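Local coordinates for molybdopterin biosynthesis moeA protein (Pyrococcus horikoshii, PDB 1WU2), which probably takes part in the last steps of molybdenum cofactor biosynthesis, in which MoeA proteins insert molybdate into molybdopterin, at residues A[40-45]-A[176-181]; A[61-66]-A[98-103]; A[85-90]-A[102-107]. All blocks are in the same frame, centred on the assembly; numbering follows the deposited sequence.

Contact 1: A[40-45]-A[176-181]; sequences LAEDIV and KVPVKV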
ATOM      1  N   LEU A  40      13.700  -2.846   7.067  1.00 29.04           N
ATOM      2  CA  LEU A  40      14.781  -3.598   7.698  1.00 29.25           C
ATOM      3  C   LEU A  40      16.153  -3.000   7.402  1.00 29.29           C
ATOM      4  O   LEU A  40      16.488  -2.739   6.246  1.00 29.11           O
ATOM      5  CB  LEU A  40      14.764  -5.056   7.229  1.00 29.39           C
ATOM      6  CG  LEU A  40      13.791  -6.003   7.929  1.00 29.75           C
ATOM      7  CD1 LEU A  40      13.935  -7.392   7.328  1.00 29.92           C
ATOM      8  CD2 LEU A  40      14.047  -6.041   9.432  1.00 30.14           C
ATOM      9  N   ALA A  41      16.941  -2.805   8.458  1.00 29.38           N
ATOM     10  CA  ALA A  41      18.290  -2.254   8.347  1.00 29.54           C
ATOM     11  C   ALA A  41      19.286  -3.266   7.789  1.00 29.66           C
ATOM     12  O   ALA A  41      20.299  -2.882   7.204  1.00 29.72           O
ATOM     13  CB  ALA A  41      18.767  -1.764   9.702  1.00 29.54           C
ATOM     14  N   GLU A  42      19.002  -4.550   7.989  1.00 29.78           N
ATOM     15  CA  GLU A  42      19.911  -5.620   7.580  1.00 29.91           C
ATOM     16  C   GLU A  42      19.174  -6.925   7.270  1.00 29.44           C
ATOM     17  O   GLU A  42      17.982  -7.060   7.544  1.00 29.47           O
ATOM     18  CB  GLU A  42      20.948  -5.870   8.684  1.00 30.16           C
ATOM     19  CG  GLU A  42      20.345  -6.266  10.030  1.00 31.34           C
ATOM     20  CD  GLU A  42      21.383  -6.408  11.135  1.00 33.23           C
ATOM     21  OE1 GLU A  42      22.463  -6.993  10.876  1.00 34.45           O
ATOM     22  OE2 GLU A  42      21.116  -5.940  12.267  1.00 33.54           O
ATOM     23  N   ASP A  43      19.901  -7.878   6.693  1.00 28.98           N
ATOM     24  CA  ASP A  43      19.414  -9.245   6.540  1.00 28.71           C
ATOM     25  C   ASP A  43      19.104  -9.838   7.918  1.00 28.68           C
ATOM     26  O   ASP A  43      19.825  -9.590   8.887  1.00 28.85           O
ATOM     27  CB  ASP A  43      20.467 -10.125   5.851  1.00 28.53           C
ATOM     28  CG  ASP A  43      20.621  -9.829   4.359  1.00 28.17           C
ATOM     29  OD1 ASP A  43      19.741  -9.188   3.743  1.00 26.30           O
ATOM     30  OD2 ASP A  43      21.608 -10.221   3.713  1.00 28.00           O
ATOM     31  N   ILE A  44      18.027 -10.616   7.992  1.00 28.59           N
ATOM     32  CA  ILE A  44      17.653 -11.354   9.192  1.00 28.28           C
ATOM     33  C   ILE A  44      17.993 -12.816   8.939  1.00 28.30           C
ATOM     34  O   ILE A  44      17.451 -13.433   8.026  1.00 28.15           O
ATOM     35  CB  ILE A  44      16.140 -11.191   9.479  1.00 28.21           C
ATOM     36  CG1 ILE A  44      15.772  -9.713   9.656  1.00 27.87           C
ATOM     37  CG2 ILE A  44      15.732 -11.991  10.711  1.00 28.20           C
ATOM     38  CD1 ILE A  44      16.450  -9.026  10.825  1.00 27.74           C
ATOM     39  N   VAL A  45      18.910 -13.353   9.736  1.00 28.30           N
ATOM     40  CA  VAL A  45      19.327 -14.745   9.629  1.00 28.24           C
ATOM     41  C   VAL A  45      18.789 -15.519  10.826  1.00 28.15           C
ATOM     42  O   VAL A  45      18.986 -15.117  11.970  1.00 28.13           O
ATOM     43  CB  VAL A  45      20.867 -14.878   9.596  1.00 28.28           C
ATOM     44  CG1 VAL A  45      21.279 -16.334   9.413  1.00 28.34           C
ATOM     45  CG2 VAL A  45      21.455 -14.014   8.491  1.00 28.48           C
ATOM     46  N   LYS A 176      12.572  -7.285  19.295  1.00 31.96           N
ATOM     47  CA  LYS A 176      12.732  -5.958  18.707  1.00 31.94           C
ATOM     48  C   LYS A 176      13.654  -6.038  17.487  1.00 31.53           C
ATOM     49  O   LYS A 176      14.845  -6.338  17.615  1.00 31.48           O
ATOM     50  CB  LYS A 176      13.287  -4.981  19.742  1.00 32.08           C
ATOM     51  CG  LYS A 176      12.387  -4.786  20.958  1.00 33.07           C
ATOM     52  CD  LYS A 176      13.022  -3.854  21.993  1.00 34.12           C
ATOM     53  CE  LYS A 176      12.914  -2.388  21.583  1.00 34.91           C
ATOM     54  NZ  LYS A 176      11.852  -1.665  22.336  1.00 35.75           N
ATOM     55  N   VAL A 177      13.081  -5.782  16.312  1.00 31.10           N
ATOM     56  CA  VAL A 177      13.776  -5.935  15.034  1.00 30.63           C
ATOM     57  C   VAL A 177      14.482  -4.638  14.596  1.00 30.45           C
ATOM     58  O   VAL A 177      13.898  -3.557  14.671  1.00 30.28           O
ATOM     59  CB  VAL A 177      12.792  -6.418  13.928  1.00 30.55           C
ATOM     60  CG1 VAL A 177      11.774  -5.335  13.546  1.00 30.39           C
ATOM     61  CG2 VAL A 177      13.547  -6.906  12.702  1.00 30.73           C
ATOM     62  N   PRO A 178      15.735  -4.741  14.150  1.00 30.17           N
ATOM     63  CA  PRO A 178      16.464  -3.561  13.669  1.00 29.98           C
ATOM     64  C   PRO A 178      15.919  -3.016  12.346  1.00 29.73           C
ATOM     65  O   PRO A 178      15.848  -3.745  11.361  1.00 29.77           O
ATOM     66  CB  PRO A 178      17.899  -4.074  13.496  1.00 30.04           C
ATOM     67  CG  PRO A 178      17.777  -5.547  13.340  1.00 30.23           C
ATOM     68  CD  PRO A 178      16.561  -5.961  14.093  1.00 30.07           C
ATOM     69  N   VAL A 179      15.533  -1.742  12.350  1.00 29.39           N
ATOM     70  CA  VAL A 179      15.046  -1.047  11.161  1.00 29.12           C
ATOM     71  C   VAL A 179      15.740   0.307  11.018  1.00 28.97           C
ATOM     72  O   VAL A 179      16.296   0.834  11.980  1.00 29.10           O
ATOM     73  CB  VAL A 179      13.511  -0.837  11.211  1.00 29.11           C
ATOM     74  CG1 VAL A 179      12.786  -2.170  11.159  1.00 28.54           C
ATOM     75  CG2 VAL A 179      13.091  -0.039  12.450  1.00 29.14           C
ATOM     76  N   LYS A 180      15.705   0.871   9.817  1.00 28.63           N
ATOM     77  CA  LYS A 180      16.282   2.188   9.577  1.00 28.42           C
ATOM     78  C   LYS A 180      15.491   3.260  10.328  1.00 28.20           C
ATOM     79  O   LYS A 180      14.266   3.175  10.451  1.00 27.73           O
ATOM     80  CB  LYS A 180      16.284   2.520   8.081  1.00 28.36           C
ATOM     81  CG  LYS A 180      17.138   1.599   7.226  1.00 28.40           C
ATOM     82  CD  LYS A 180      18.608   1.964   7.282  1.00 28.22           C
ATOM     83  CE  LYS A 180      19.369   1.367   6.112  1.00 28.07           C
ATOM     84  NZ  LYS A 180      20.821   1.682   6.176  1.00 27.84           N
ATOM     85  N   VAL A 181      16.212   4.256  10.836  1.00 28.14           N
ATOM     86  CA  VAL A 181      15.599   5.452  11.395  1.00 28.18           C
ATOM     87  C   VAL A 181      14.928   6.200  10.250  1.00 28.12           C
ATOM     88  O   VAL A 181      15.494   6.309   9.162  1.00 28.15           O
ATOM     89  CB  VAL A 181      16.649   6.359  12.086  1.00 28.14           C
ATOM     90  CG1 VAL A 181      16.079   7.744  12.388  1.00 28.13           C
ATOM     91  CG2 VAL A 181      17.153   5.702  13.366  1.00 28.39           C
TER
HETATM   92  O   HOH W   1      21.428  -0.467   7.734  1.00 35.22           O
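Leu40 and Val179 are bridged through their backbones, CA to CA 4.3 Å, and the adjoining amide of Ala41 donates to Pro178 O at 3.2 Å from N to O. The bond is nearly straight at hydrogen (176°).

On the buried side, Leu40 reaches back with its CD2 methyl, which presses on Val177 CG2 at 3.4 Å, tighter than ordinary carbon packing. The two side chains meet at about a right angle. Val177 carries CG2 anti to its backbone N (CG1 at chi1 69°), and this same methyl also meets Ile44 CD1 at 4.1 Å, so one branch serves two partners. The side chains of Glu42 and Pro178 likewise cross at about a right angle, with Glu42 OE2 3.5 Å from Pro178 CG.

At the polar edge, a water links the segments: it donates to Ala41 O and accepts from Lys180 NZ, with 2.7 Å from its oxygen to each atom. Lys180 NZ has stronger company in Glu23, its salt-bridge partner, and also bonds Ile24 O; these bonds fix the ammonium group that holds the water.

Farther out, strand 176-180 pairs antiparallel with strand 27-31, and strand 44-45 with strand 153-155. The contact brings strand 176-180 against the loop that leads into strand 44-45, and so sets two small two-stranded sheets side by side. Leu169 of helix 163-171 packs on both Ile44 and Val177.

Contact 2: A[61-66]-A[98-103]; sequences YAIRAE and GKAIKV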
ATOM      1  N   TYR A  61       3.688 -45.552   9.288  1.00 38.92           N
ATOM      2  CA  TYR A  61       4.772 -46.439   9.692  1.00 39.33           C
ATOM      3  C   TYR A  61       6.089 -45.964   9.080  1.00 39.70           C
ATOM      4  O   TYR A  61       6.208 -45.853   7.862  1.00 39.44           O
ATOM      5  CB  TYR A  61       4.479 -47.871   9.241  1.00 39.39           C
ATOM      6  CG  TYR A  61       3.255 -48.470   9.893  1.00 39.49           C
ATOM      7  CD1 TYR A  61       3.331 -49.061  11.150  1.00 39.69           C
ATOM      8  CD2 TYR A  61       2.019 -48.437   9.256  1.00 39.75           C
ATOM      9  CE1 TYR A  61       2.207 -49.606  11.756  1.00 39.90           C
ATOM     10  CE2 TYR A  61       0.891 -48.979   9.851  1.00 40.05           C
ATOM     11  CZ  TYR A  61       0.991 -49.563  11.102  1.00 40.24           C
ATOM     12  OH  TYR A  61      -0.126 -50.100  11.696  1.00 41.06           O
ATOM     13  N   ALA A  62       7.071 -45.681   9.931  1.00 40.28           N
ATOM     14  CA  ALA A  62       8.394 -45.279   9.479  1.00 40.78           C
ATOM     15  C   ALA A  62       9.155 -46.493   8.945  1.00 41.38           C
ATOM     16  O   ALA A  62       9.516 -47.390   9.702  1.00 41.38           O
ATOM     17  CB  ALA A  62       9.159 -44.621  10.619  1.00 40.76           C
ATOM     18  N   ILE A  63       9.383 -46.516   7.634  1.00 42.26           N
ATOM     19  CA  ILE A  63      10.026 -47.645   6.968  1.00 43.05           C
ATOM     20  C   ILE A  63      11.291 -47.199   6.247  1.00 44.28           C
ATOM     21  O   ILE A  63      11.690 -46.038   6.331  1.00 44.13           O
ATOM     22  CB  ILE A  63       9.045 -48.292   5.958  1.00 42.84           C
ATOM     23  CG1 ILE A  63       8.661 -47.298   4.854  1.00 42.54           C
ATOM     24  CG2 ILE A  63       7.798 -48.791   6.678  1.00 42.44           C
ATOM     25  CD1 ILE A  63       8.067 -47.951   3.624  1.00 42.24           C
ATOM     26  N   ARG A  64      11.918 -48.140   5.548  1.00 45.93           N
ATOM     27  CA  ARG A  64      12.965 -47.827   4.590  1.00 47.34           C
ATOM     28  C   ARG A  64      12.304 -47.772   3.223  1.00 48.72           C
ATOM     29  O   ARG A  64      11.628 -48.719   2.824  1.00 49.03           O
ATOM     30  CB  ARG A  64      14.050 -48.904   4.586  1.00 47.44           C
ATOM     31  CG  ARG A  64      14.536 -49.332   5.962  1.00 48.00           C
ATOM     32  CD  ARG A  64      15.593 -48.419   6.533  1.00 49.11           C
ATOM     33  NE  ARG A  64      16.881 -48.608   5.861  1.00 50.35           N
ATOM     34  CZ  ARG A  64      17.949 -49.203   6.394  1.00 51.36           C
ATOM     35  NH1 ARG A  64      17.925 -49.686   7.633  1.00 51.76           N
ATOM     36  NH2 ARG A  64      19.061 -49.313   5.678  1.00 51.74           N
ATOM     37  N   ALA A  65      12.476 -46.658   2.518  1.00 50.58           N
ATOM     38  CA  ALA A  65      11.987 -46.526   1.149  1.00 52.07           C
ATOM     39  C   ALA A  65      12.595 -47.610   0.262  1.00 53.47           C
ATOM     40  O   ALA A  65      11.921 -48.163  -0.603  1.00 53.72           O
ATOM     41  CB  ALA A  65      12.323 -45.141   0.601  1.00 52.21           C
ATOM     42  N   GLU A  66      13.866 -47.921   0.513  1.00 55.12           N
ATOM     43  CA  GLU A  66      14.623 -48.902  -0.269  1.00 56.22           C
ATOM     44  C   GLU A  66      13.986 -50.296  -0.251  1.00 56.69           C
ATOM     45  O   GLU A  66      14.083 -51.037  -1.226  1.00 56.82           O
ATOM     46  CB  GLU A  66      16.065 -48.995   0.255  1.00 56.51           C
ATOM     47  CG  GLU A  66      16.945 -47.786  -0.060  1.00 57.40           C
ATOM     48  CD  GLU A  66      16.642 -46.573   0.810  1.00 58.36           C
ATOM     49  OE1 GLU A  66      16.545 -46.722   2.053  1.00 58.89           O
ATOM     50  OE2 GLU A  66      16.499 -45.466   0.250  1.00 59.06           O
ATOM     51  N   GLY A  98      13.494 -54.643   6.554  1.00 43.41           N
ATOM     52  CA  GLY A  98      12.296 -55.427   6.792  1.00 42.86           C
ATOM     53  C   GLY A  98      11.506 -55.009   8.018  1.00 42.30           C
ATOM     54  O   GLY A  98      10.674 -55.776   8.499  1.00 42.24           O
ATOM     55  N   LYS A  99      11.751 -53.797   8.514  1.00 41.66           N
ATOM     56  CA  LYS A  99      11.147 -53.330   9.764  1.00 41.15           C
ATOM     57  C   LYS A  99      10.319 -52.062   9.560  1.00 40.40           C
ATOM     58  O   LYS A  99      10.362 -51.441   8.499  1.00 40.38           O
ATOM     59  CB  LYS A  99      12.226 -53.069  10.823  1.00 41.30           C
ATOM     60  CG  LYS A  99      13.201 -54.222  11.047  1.00 41.57           C
ATOM     61  CD  LYS A  99      12.625 -55.280  11.975  1.00 42.17           C
ATOM     62  CE  LYS A  99      13.632 -56.394  12.249  1.00 42.75           C
ATOM     63  NZ  LYS A  99      13.109 -57.733  11.860  1.00 42.80           N
ATOM     64  N   ALA A 100       9.575 -51.690  10.598  1.00 39.51           N
ATOM     65  CA  ALA A 100       8.683 -50.532  10.560  1.00 38.77           C
ATOM     66  C   ALA A 100       8.282 -50.113  11.976  1.00 38.06           C
ATOM     67  O   ALA A 100       8.159 -50.954  12.862  1.00 38.02           O
ATOM     68  CB  ALA A 100       7.443 -50.848   9.733  1.00 38.68           C
ATOM     69  N   ILE A 101       8.077 -48.815  12.184  1.00 37.31           N
ATOM     70  CA  ILE A 101       7.701 -48.285  13.497  1.00 36.79           C
ATOM     71  C   ILE A 101       6.514 -47.341  13.363  1.00 36.44           C
ATOM     72  O   ILE A 101       6.645 -46.255  12.811  1.00 36.45           O
ATOM     73  CB  ILE A 101       8.901 -47.545  14.153  1.00 36.67           C
ATOM     74  CG1 ILE A 101      10.002 -48.544  14.519  1.00 36.29           C
ATOM     75  CG2 ILE A 101       8.452 -46.765  15.399  1.00 36.51           C
ATOM     76  CD1 ILE A 101      11.291 -47.903  14.988  1.00 36.03           C
ATOM     77  N   LYS A 102       5.358 -47.757  13.872  1.00 36.17           N
ATOM     78  CA  LYS A 102       4.173 -46.903  13.887  1.00 35.99           C
ATOM     79  C   LYS A 102       4.450 -45.568  14.575  1.00 35.70           C
ATOM     80  O   LYS A 102       4.913 -45.537  15.714  1.00 35.62           O
ATOM     81  CB  LYS A 102       3.007 -47.604  14.591  1.00 36.13           C
ATOM     82  CG  LYS A 102       1.648 -46.977  14.311  1.00 36.46           C
ATOM     83  CD  LYS A 102       0.515 -47.865  14.816  1.00 37.16           C
ATOM     84  CE  LYS A 102      -0.801 -47.553  14.122  1.00 37.47           C
ATOM     85  NZ  LYS A 102      -1.370 -46.269  14.594  1.00 37.77           N
ATOM     86  N   VAL A 103       4.182 -44.477  13.865  1.00 35.41           N
ATOM     87  CA  VAL A 103       4.295 -43.131  14.416  1.00 35.34           C
ATOM     88  C   VAL A 103       3.013 -42.332  14.191  1.00 35.28           C
ATOM     89  O   VAL A 103       2.135 -42.742  13.438  1.00 35.36           O
ATOM     90  CB  VAL A 103       5.487 -42.363  13.796  1.00 35.32           C
ATOM     91  CG1 VAL A 103       6.802 -42.975  14.245  1.00 35.18           C
ATOM     92  CG2 VAL A 103       5.400 -42.323  12.261  1.00 35.28           C
TER
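The aromatic ring of Tyr61 lies obliquely against the aliphatic chain of Lys102 across an antiparallel pair of strands, 60-63 and 99-103, in the six-stranded mixed sheet of the MoeA N-terminal region. The axes of the short segments 61-63 and 99-103, 4.2 Å apart at closest approach and 148° apart in direction, show the twist of the pair. Tyr61 and Lys102 form a non-hydrogen-bonded pair; being directly opposite, their side chains lie on the same face. With CG anti to its backbone N (chi1 -163°), Lys102 passes the ring at a slant, CB 3.6 Å from Tyr61 CE1 and CE 3.6 Å from Tyr61 OH. Its NZ continues to Gln119 OE1, its hydrogen-bond partner on the loop after strand 115-118.

Next along the ladder, Ala62 and Ile101 exchange two backbone hydrogen bonds and turn their side chains to the other face. Beyond them, Ala100 CB meets Ile63 CG2 at 3.7 Å and Tyr61 CB at 4.2 Å, a small methyl touching both; Ile129 of strand 128-131 packs on both Tyr61 and Ala100. Ala62 O accepts more than the amide of Ile101: the CA-H of Ala100 also points at it, with CA 3.4 Å from the oxygen.

Contact 3: A[85-90]-A[102-107]; sequences VPAGNV and KVLTGT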
ATOM      1  N   VAL A  85       5.075 -45.790  18.772  1.00 43.66           N
ATOM      2  CA  VAL A  85       5.463 -44.643  19.582  1.00 43.53           C
ATOM      3  C   VAL A  85       4.203 -43.906  20.034  1.00 43.76           C
ATOM      4  O   VAL A  85       3.439 -43.438  19.190  1.00 43.69           O
ATOM      5  CB  VAL A  85       6.369 -43.671  18.783  1.00 43.41           C
ATOM      6  CG1 VAL A  85       6.829 -42.505  19.653  1.00 43.22           C
ATOM      7  CG2 VAL A  85       7.573 -44.405  18.196  1.00 43.28           C
ATOM      8  N   PRO A  86       3.972 -43.801  21.347  1.00 44.06           N
ATOM      9  CA  PRO A  86       2.826 -43.035  21.862  1.00 44.29           C
ATOM     10  C   PRO A  86       2.910 -41.554  21.504  1.00 44.63           C
ATOM     11  O   PRO A  86       3.944 -41.103  21.008  1.00 44.71           O
ATOM     12  CB  PRO A  86       2.925 -43.217  23.384  1.00 44.34           C
ATOM     13  CG  PRO A  86       3.818 -44.388  23.591  1.00 44.22           C
ATOM     14  CD  PRO A  86       4.764 -44.398  22.440  1.00 44.04           C
ATOM     15  N   ALA A  87       1.835 -40.813  21.760  1.00 45.00           N
ATOM     16  CA  ALA A  87       1.765 -39.396  21.399  1.00 45.31           C
ATOM     17  C   ALA A  87       2.812 -38.558  22.145  1.00 45.61           C
ATOM     18  O   ALA A  87       2.967 -38.684  23.360  1.00 45.69           O
ATOM     19  CB  ALA A  87       0.364 -38.853  21.660  1.00 45.28           C
ATOM     20  N   GLY A  88       3.534 -37.717  21.402  1.00 45.90           N
ATOM     21  CA  GLY A  88       4.542 -36.837  21.973  1.00 46.13           C
ATOM     22  C   GLY A  88       5.802 -37.522  22.484  1.00 46.39           C
ATOM     23  O   GLY A  88       6.573 -36.918  23.233  1.00 46.47           O
ATOM     24  N   ASN A  89       6.018 -38.771  22.077  1.00 46.68           N
ATOM     25  CA  ASN A  89       7.180 -39.549  22.502  1.00 46.92           C
ATOM     26  C   ASN A  89       8.179 -39.679  21.354  1.00 47.12           C
ATOM     27  O   ASN A  89       7.923 -39.213  20.243  1.00 47.08           O
ATOM     28  CB  ASN A  89       6.747 -40.946  22.983  1.00 46.95           C
ATOM     29  CG  ASN A  89       6.494 -41.005  24.483  1.00 47.18           C
ATOM     30  OD1 ASN A  89       6.820 -41.997  25.138  1.00 47.10           O
ATOM     31  ND2 ASN A  89       5.904 -39.947  25.030  1.00 47.57           N
ATOM     32  N   VAL A  90       9.317 -40.306  21.644  1.00 47.45           N
ATOM     33  CA  VAL A  90      10.330 -40.633  20.644  1.00 47.71           C
ATOM     34  C   VAL A  90      10.522 -42.152  20.603  1.00 47.94           C
ATOM     35  O   VAL A  90      10.367 -42.831  21.618  1.00 47.85           O
ATOM     36  CB  VAL A  90      11.678 -39.945  20.967  1.00 47.76           C
ATOM     37  CG1 VAL A  90      12.731 -40.274  19.913  1.00 47.86           C
ATOM     38  CG2 VAL A  90      11.497 -38.436  21.081  1.00 47.87           C
ATOM     39  N   LYS A 102       5.358 -47.757  13.872  1.00 36.17           N
ATOM     40  CA  LYS A 102       4.173 -46.903  13.887  1.00 35.99           C
ATOM     41  C   LYS A 102       4.450 -45.568  14.575  1.00 35.70           C
ATOM     42  O   LYS A 102       4.913 -45.537  15.714  1.00 35.62           O
ATOM     43  CB  LYS A 102       3.007 -47.604  14.591  1.00 36.13           C
ATOM     44  CG  LYS A 102       1.648 -46.977  14.311  1.00 36.46           C
ATOM     45  CD  LYS A 102       0.515 -47.865  14.816  1.00 37.16           C
ATOM     46  CE  LYS A 102      -0.801 -47.553  14.122  1.00 37.47           C
ATOM     47  NZ  LYS A 102      -1.370 -46.269  14.594  1.00 37.77           N
ATOM     48  N   VAL A 103       4.182 -44.477  13.865  1.00 35.41           N
ATOM     49  CA  VAL A 103       4.295 -43.131  14.416  1.00 35.34           C
ATOM     50  C   VAL A 103       3.013 -42.332  14.191  1.00 35.28           C
ATOM     51  O   VAL A 103       2.135 -42.742  13.438  1.00 35.36           O
ATOM     52  CB  VAL A 103       5.487 -42.363  13.796  1.00 35.32           C
ATOM     53  CG1 VAL A 103       6.802 -42.975  14.245  1.00 35.18           C
ATOM     54  CG2 VAL A 103       5.400 -42.323  12.261  1.00 35.28           C
ATOM     55  N   LEU A 104       2.912 -41.196  14.871  1.00 35.40           N
ATOM     56  CA  LEU A 104       1.850 -40.224  14.626  1.00 35.39           C
ATOM     57  C   LEU A 104       2.452 -38.996  13.953  1.00 35.17           C
ATOM     58  O   LEU A 104       3.672 -38.861  13.880  1.00 35.18           O
ATOM     59  CB  LEU A 104       1.178 -39.825  15.940  1.00 35.49           C
ATOM     60  CG  LEU A 104       0.398 -40.941  16.644  1.00 35.83           C
ATOM     61  CD1 LEU A 104       0.168 -40.596  18.112  1.00 36.21           C
ATOM     62  CD2 LEU A 104      -0.928 -41.205  15.944  1.00 35.76           C
ATOM     63  N   THR A 105       1.591 -38.110  13.460  1.00 34.99           N
ATOM     64  CA  THR A 105       2.025 -36.851  12.856  1.00 34.72           C
ATOM     65  C   THR A 105       2.717 -36.005  13.916  1.00 34.38           C
ATOM     66  O   THR A 105       2.213 -35.872  15.028  1.00 34.42           O
ATOM     67  CB  THR A 105       0.820 -36.074  12.288  1.00 34.84           C
ATOM     68  OG1 THR A 105       0.119 -36.875  11.329  1.00 34.95           O
ATOM     69  CG2 THR A 105       1.275 -34.853  11.487  1.00 35.03           C
ATOM     70  N   GLY A 106       3.873 -35.442  13.570  1.00 33.97           N
ATOM     71  CA  GLY A 106       4.672 -34.666  14.503  1.00 33.69           C
ATOM     72  C   GLY A 106       5.822 -35.451  15.120  1.00 33.41           C
ATOM     73  O   GLY A 106       6.808 -34.865  15.560  1.00 33.28           O
ATOM     74  N   THR A 107       5.698 -36.776  15.156  1.00 33.09           N
ATOM     75  CA  THR A 107       6.703 -37.630  15.788  1.00 32.89           C
ATOM     76  C   THR A 107       8.015 -37.600  15.007  1.00 32.59           C
ATOM     77  O   THR A 107       8.014 -37.641  13.779  1.00 32.44           O
ATOM     78  CB  THR A 107       6.201 -39.084  15.883  1.00 32.87           C
ATOM     79  OG1 THR A 107       4.911 -39.119  16.502  1.00 32.99           O
ATOM     80  CG2 THR A 107       7.076 -39.912  16.816  1.00 32.97           C
TER
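Val85 and Thr107 are brought together by matching torsions: each places one methyl anti to its own backbone N, CG1 in Val85 (chi1 -177°) and CG2 in Thr107, whose OG1 has chi1 -52°. These two methyls, Val85 CG1 and Thr107 CG2, meet at 3.9 Å as the side chains pass antiparallel to each other. The second branch of Val85, CG2, packs more loosely on Val103 CG1 at 4.3 Å. Thr107 CG2 also approaches the backbone of the other segment, lying 3.6 Å from Asn89 O.

One backbone bond crosses the contact. Val85 N donates to Lys102 O at 3.1 Å, with 171° at hydrogen. Val85 follows directly on strand 77-84, which runs parallel to strand 99-103, so the bond extends their pairing by a step.

Beyond that bond both chains enter type II turns, Pro86 to Asn89 and Leu104 to Thr107, whose third residues are Gly88 and Gly106 with positive phi. The first turn is closed by Asn89 N to Pro86 O. Between the turns, Leu104 CD1 rests 3.8 Å from Ala87 CA. Thr105 OG1 bonds Asp59 outside the contact, tying the second turn to the loop before strand 60-63.

Thr107 divides its chemistry between the segments. Its hydroxyl donates to Leu104 O at 2.9 Å from OG1, and its amide N reaches the same oxygen from the same face of the carbonyl plane. This double grip closes the turn and sets the rotation of the threonine, so that the methyl, not the hydroxyl, is presented to Val85.

How the contacts relate
Contacts 2 and 3 belong to one sheet and share Lys102 and Val103 of strand 99-103. Contact 2 uses the edge of that strand facing strand 60-63, whereas contact 3 continues from the edge facing strand 77-84. Their centres lie 13 Å apart, and they touch where Ile101 CG2 packs on Val85 CG2 at 3.8 Å. Contact 1 is remote: its centre is 44 Å from that of contact 2 and 38 Å from that of contact 3, with nearest atoms about 30 and 23 Å away. Contacts 2 and 3 are nonetheless nested in the chain loop that contact 1 closes; the returning chain is back beside strand 44-45 at strand 153-155, before it reaches 176.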